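Local coordinates for NAD(P)H-FMN oxidoreductase (Bacillus subtilis, PDB 5LVA), which binds FMN and probably uses NAD(P)H to reduce flavin, as a flavodoxin-like oxidoreductase, at residues R19-T24 against S157-G162; Y146-Y149 against T153-K156. All coordinates share one frame; numbering follows the deposited sequence.

Contact 1: residues R19-T24 against S157-G162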
# COMPACT_ATOMS: atom_id res chain seq x y z
N ARG A 19 7.64 -8.41 -5.07
CA ARG A 19 8.96 -8.83 -4.60
C ARG A 19 10.05 -7.92 -5.18
O ARG A 19 10.91 -7.42 -4.45
CB ARG A 19 9.20 -10.28 -4.99
CG ARG A 19 10.52 -10.85 -4.55
CD ARG A 19 10.73 -10.64 -3.08
NE ARG A 19 11.64 -11.63 -2.53
CZ ARG A 19 11.90 -11.76 -1.23
NH1 ARG A 19 11.33 -10.95 -0.35
NH2 ARG A 19 12.75 -12.71 -0.82
N ALA A 20 10.00 -7.69 -6.48
CA ALA A 20 10.95 -6.81 -7.15
C ALA A 20 10.88 -5.38 -6.64
O ALA A 20 11.89 -4.70 -6.53
CB ALA A 20 10.70 -6.83 -8.64
N PHE A 21 9.67 -4.92 -6.34
CA PHE A 21 9.48 -3.57 -5.86
C PHE A 21 10.05 -3.44 -4.46
O PHE A 21 10.79 -2.52 -4.16
CB PHE A 21 7.99 -3.19 -5.86
CG PHE A 21 7.43 -2.94 -7.22
CD1 PHE A 21 8.20 -3.10 -8.35
CD2 PHE A 21 6.12 -2.51 -7.36
CE1 PHE A 21 7.67 -2.87 -9.59
CE2 PHE A 21 5.60 -2.27 -8.60
CZ PHE A 21 6.37 -2.45 -9.72
N ALA A 22 9.69 -4.39 -3.60
CA ALA A 22 10.20 -4.43 -2.24
C ALA A 22 11.73 -4.47 -2.19
O ALA A 22 12.33 -3.84 -1.32
CB ALA A 22 9.61 -5.61 -1.51
N ASP A 23 12.36 -5.21 -3.10
CA ASP A 23 13.82 -5.37 -3.11
C ASP A 23 14.57 -4.05 -3.21
O ASP A 23 15.66 -3.90 -2.67
CB ASP A 23 14.27 -6.26 -4.27
CG ASP A 23 14.08 -7.74 -3.99
OD1 ASP A 23 13.97 -8.12 -2.82
OD2 ASP A 23 14.05 -8.52 -4.97
N THR A 24 13.98 -3.09 -3.91
CA THR A 24 14.64 -1.82 -4.17
C THR A 24 14.73 -0.93 -2.94
O THR A 24 15.40 0.09 -2.97
CB THR A 24 13.92 -1.06 -5.28
OG1 THR A 24 12.66 -0.60 -4.79
CG2 THR A 24 13.67 -1.96 -6.47
N SER A 157 12.50 -6.17 -18.59
CA SER A 157 13.11 -4.85 -18.50
C SER A 157 12.10 -3.86 -18.01
O SER A 157 12.41 -2.99 -17.20
CB SER A 157 13.67 -4.43 -19.85
OG SER A 157 12.73 -4.69 -20.88
N GLU A 158 10.88 -3.99 -18.52
CA GLU A 158 9.75 -3.17 -18.10
C GLU A 158 9.56 -3.26 -16.60
O GLU A 158 9.35 -2.26 -15.93
CB GLU A 158 8.49 -3.61 -18.83
CG GLU A 158 8.50 -3.35 -20.32
CD GLU A 158 9.19 -4.44 -21.13
OE1 GLU A 158 9.81 -5.34 -20.53
OE2 GLU A 158 9.10 -4.38 -22.38
N LEU A 159 9.65 -4.48 -16.07
CA LEU A 159 9.50 -4.69 -14.64
C LEU A 159 10.61 -4.00 -13.88
O LEU A 159 10.40 -3.50 -12.77
CB LEU A 159 9.49 -6.18 -14.32
CG LEU A 159 9.47 -6.47 -12.82
CD1 LEU A 159 8.18 -5.96 -12.20
CD2 LEU A 159 9.68 -7.95 -12.52
N ALA A 160 11.79 -3.95 -14.46
CA ALA A 160 12.90 -3.32 -13.80
C ALA A 160 12.69 -1.81 -13.77
O ALA A 160 12.91 -1.16 -12.75
CB ALA A 160 14.20 -3.67 -14.49
N GLU A 161 12.26 -1.26 -14.90
CA GLU A 161 11.94 0.16 -14.95
C GLU A 161 10.72 0.48 -14.06
O GLU A 161 10.62 1.56 -13.49
CB GLU A 161 11.68 0.59 -16.39
CG GLU A 161 10.99 1.93 -16.55
CD GLU A 161 11.89 3.13 -16.28
OE1 GLU A 161 13.08 2.96 -15.96
OE2 GLU A 161 11.40 4.27 -16.42
N GLY A 162 9.82 -0.48 -13.93
CA GLY A 162 8.69 -0.30 -13.04
C GLY A 162 9.14 -0.22 -11.60
O GLY A 162 8.63 0.58 -10.83

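Contact 2: residues Y146-Y149 against T153-K156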
# COMPACT_ATOMS: atom_id res chain seq x y z
N TYR A 146 0.94 4.69 -6.34
CA TYR A 146 1.80 4.10 -7.35
C TYR A 146 1.09 2.90 -7.93
O TYR A 146 0.67 2.01 -7.21
CB TYR A 146 3.17 3.68 -6.81
CG TYR A 146 4.00 3.14 -7.94
CD1 TYR A 146 4.52 3.99 -8.91
CD2 TYR A 146 4.21 1.78 -8.09
CE1 TYR A 146 5.24 3.50 -9.96
CE2 TYR A 146 4.93 1.29 -9.14
CZ TYR A 146 5.45 2.15 -10.07
OH TYR A 146 6.16 1.66 -11.12
N VAL A 147 0.96 2.88 -9.24
CA VAL A 147 0.23 1.82 -9.90
C VAL A 147 1.08 1.19 -10.98
O VAL A 147 1.67 1.89 -11.78
CB VAL A 147 -1.07 2.35 -10.52
CG1 VAL A 147 -1.95 1.20 -10.93
CG2 VAL A 147 -1.80 3.23 -9.54
N PHE A 148 1.13 -0.13 -11.00
CA PHE A 148 1.85 -0.82 -12.05
C PHE A 148 0.91 -1.78 -12.72
O PHE A 148 0.32 -2.64 -12.08
CB PHE A 148 3.08 -1.55 -11.49
CG PHE A 148 3.99 -2.08 -12.55
CD1 PHE A 148 4.85 -1.25 -13.23
CD2 PHE A 148 3.99 -3.41 -12.88
CE1 PHE A 148 5.70 -1.74 -14.19
CE2 PHE A 148 4.82 -3.90 -13.85
CZ PHE A 148 5.68 -3.05 -14.51
N TYR A 149 0.78 -1.60 -14.03
CA TYR A 149 -0.15 -2.38 -14.83
C TYR A 149 0.57 -3.49 -15.57
O TYR A 149 1.78 -3.48 -15.66
CB TYR A 149 -0.88 -1.46 -15.83
CG TYR A 149 -1.72 -0.36 -15.22
CD1 TYR A 149 -3.02 -0.59 -14.82
CD2 TYR A 149 -1.21 0.92 -15.07
CE1 TYR A 149 -3.79 0.40 -14.28
CE2 TYR A 149 -1.97 1.92 -14.51
CZ TYR A 149 -3.26 1.65 -14.13
OH TYR A 149 -4.04 2.64 -13.60
N THR A 153 3.18 -9.95 -16.79
CA THR A 153 3.31 -10.21 -18.21
C THR A 153 3.90 -9.01 -18.96
O THR A 153 3.79 -8.91 -20.18
CB THR A 153 1.95 -10.56 -18.86
OG1 THR A 153 1.02 -9.49 -18.63
CG2 THR A 153 1.36 -11.83 -18.27
N ALA A 154 4.55 -8.10 -18.23
CA ALA A 154 5.02 -6.86 -18.84
C ALA A 154 6.41 -6.98 -19.42
O ALA A 154 6.79 -6.20 -20.30
CB ALA A 154 4.97 -5.73 -17.83
N GLY A 155 7.20 -7.94 -18.94
CA GLY A 155 8.53 -8.12 -19.47
C GLY A 155 9.62 -7.81 -18.47
O GLY A 155 9.42 -7.05 -17.54
N LYS A 156 10.79 -8.40 -18.68
CA LYS A 156 11.89 -8.34 -17.74
C LYS A 156 12.36 -6.92 -17.51
O LYS A 156 12.58 -6.51 -16.37
CB LYS A 156 13.06 -9.18 -18.25
CG LYS A 156 13.69 -10.08 -17.19
CD LYS A 156 14.86 -10.87 -17.77
CE LYS A 156 15.46 -11.83 -16.74
NZ LYS A 156 16.61 -12.61 -17.30

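Contact 1: residues R19-T24 against S157-G162
Phe21 O is gripped by two donors from one residue, Thr24: the backbone Thr24 N at 3.3 Å and the hydroxyl Thr24 OG1 at 2.8 Å. The hydroxyl lies in the carbonyl plane, with a C=O...donor angle of 152°, and the two bonds fold Thr24 back onto the carbonyl three residues earlier. No hydrogen bond crosses to 157-162; two aliphatic side chains and an aromatic ring meet there, and the ring also lies against a peptide carbonyl. The Phe21 ring leans over to the second helix because CG stands anti to the carbonyl carbon, beside the backbone N (chi1 -73°). Its CE1 corner meets the backbone of Gly162 obliquely, 3.6 Å from Gly162 C. The same corner lies 4.1 Å from Leu159 CD1, one helical turn back along 157-162. The other branch of that leucine turns to the neighbouring residue, with Leu159 CD2 4.2 Å from Ala20 CB, so the forked side chain shares its two methyls between Ala20 and Phe21. Beyond the segments, the Phe21 ring also stacks on Tyr166, while Leu159 rests on Val16, a residue that binds FMN. Putting an alanine in place of Phe21 removes the ring and would probably leave a gap beside Gly162, with Leu159 CD1 and the Tyr166 ring losing their shared neighbour. The two helix segments come within 9.8 Å at their axes and run in broadly similar directions, crossing at -43°, as expected for the first and last helices of a flavodoxin-like fold packed side by side on one face of its parallel sheet.

Contact 2: residues Y146-Y149 against T153-K156
Ala154, the residue after Thr153, makes the contact with its one methyl, which points toward strand 141-148 and its exit. Ala154 CB reaches the far end of the Phe148 ring obliquely, 4.3 Å from Phe148 CZ. It also comes within 4.5 Å of Tyr149 O, so the methyl faces both the far end of the ring and the carbonyl of the residue just past the strand. Phe148 extends this far because its CG is anti to the backbone N (chi1 -170°). Gly155 comes next, at the N-cap position; with phi at 114°, a CB on it would collide with the carbonyl O of Ala154, and the chain can turn here into the coming helix. Lys156 then begins helix 156-171, which runs back past Phe148. Within 146-149 the Tyr149 ring leads elsewhere: Val147 CG1 lies 3.5 Å above its plane, displaced toward the rim, and the ring reaches Tyr114, an FMN-binding residue. With no hydrogen bond between the two segments, this is a light apolar closure of the connection from the edge strand to the last helix, a beta-alpha loop at the carboxyl end of the parallel sheet in a flavodoxin-like fold.

In the fold
Contact 2 lies nested within the long loop that contact 1 closes, and their centres are 9 Å apart. Aromatic packing joins them: Phe21 CZ is 3.7 Å from Phe148 CG in an edge-to-face pair, and Phe21 CE2 is 3.7 Å from Tyr146 CE2. Gly162 CA lies 3.5 Å from Phe148 CE1, and Gly162 O is 2.7 Å from Tyr146 OH, a probable but weak hydrogen bond. Strand 141-148 is thereby fitted against both helices. The bound flavin mononucleotide is close by, about 7 Å from the Phe21 side chain and about 6 Å from that of Tyr149; the side chain of Val17, which binds it, lies about 4 Å from those of both Phe21 and Phe148.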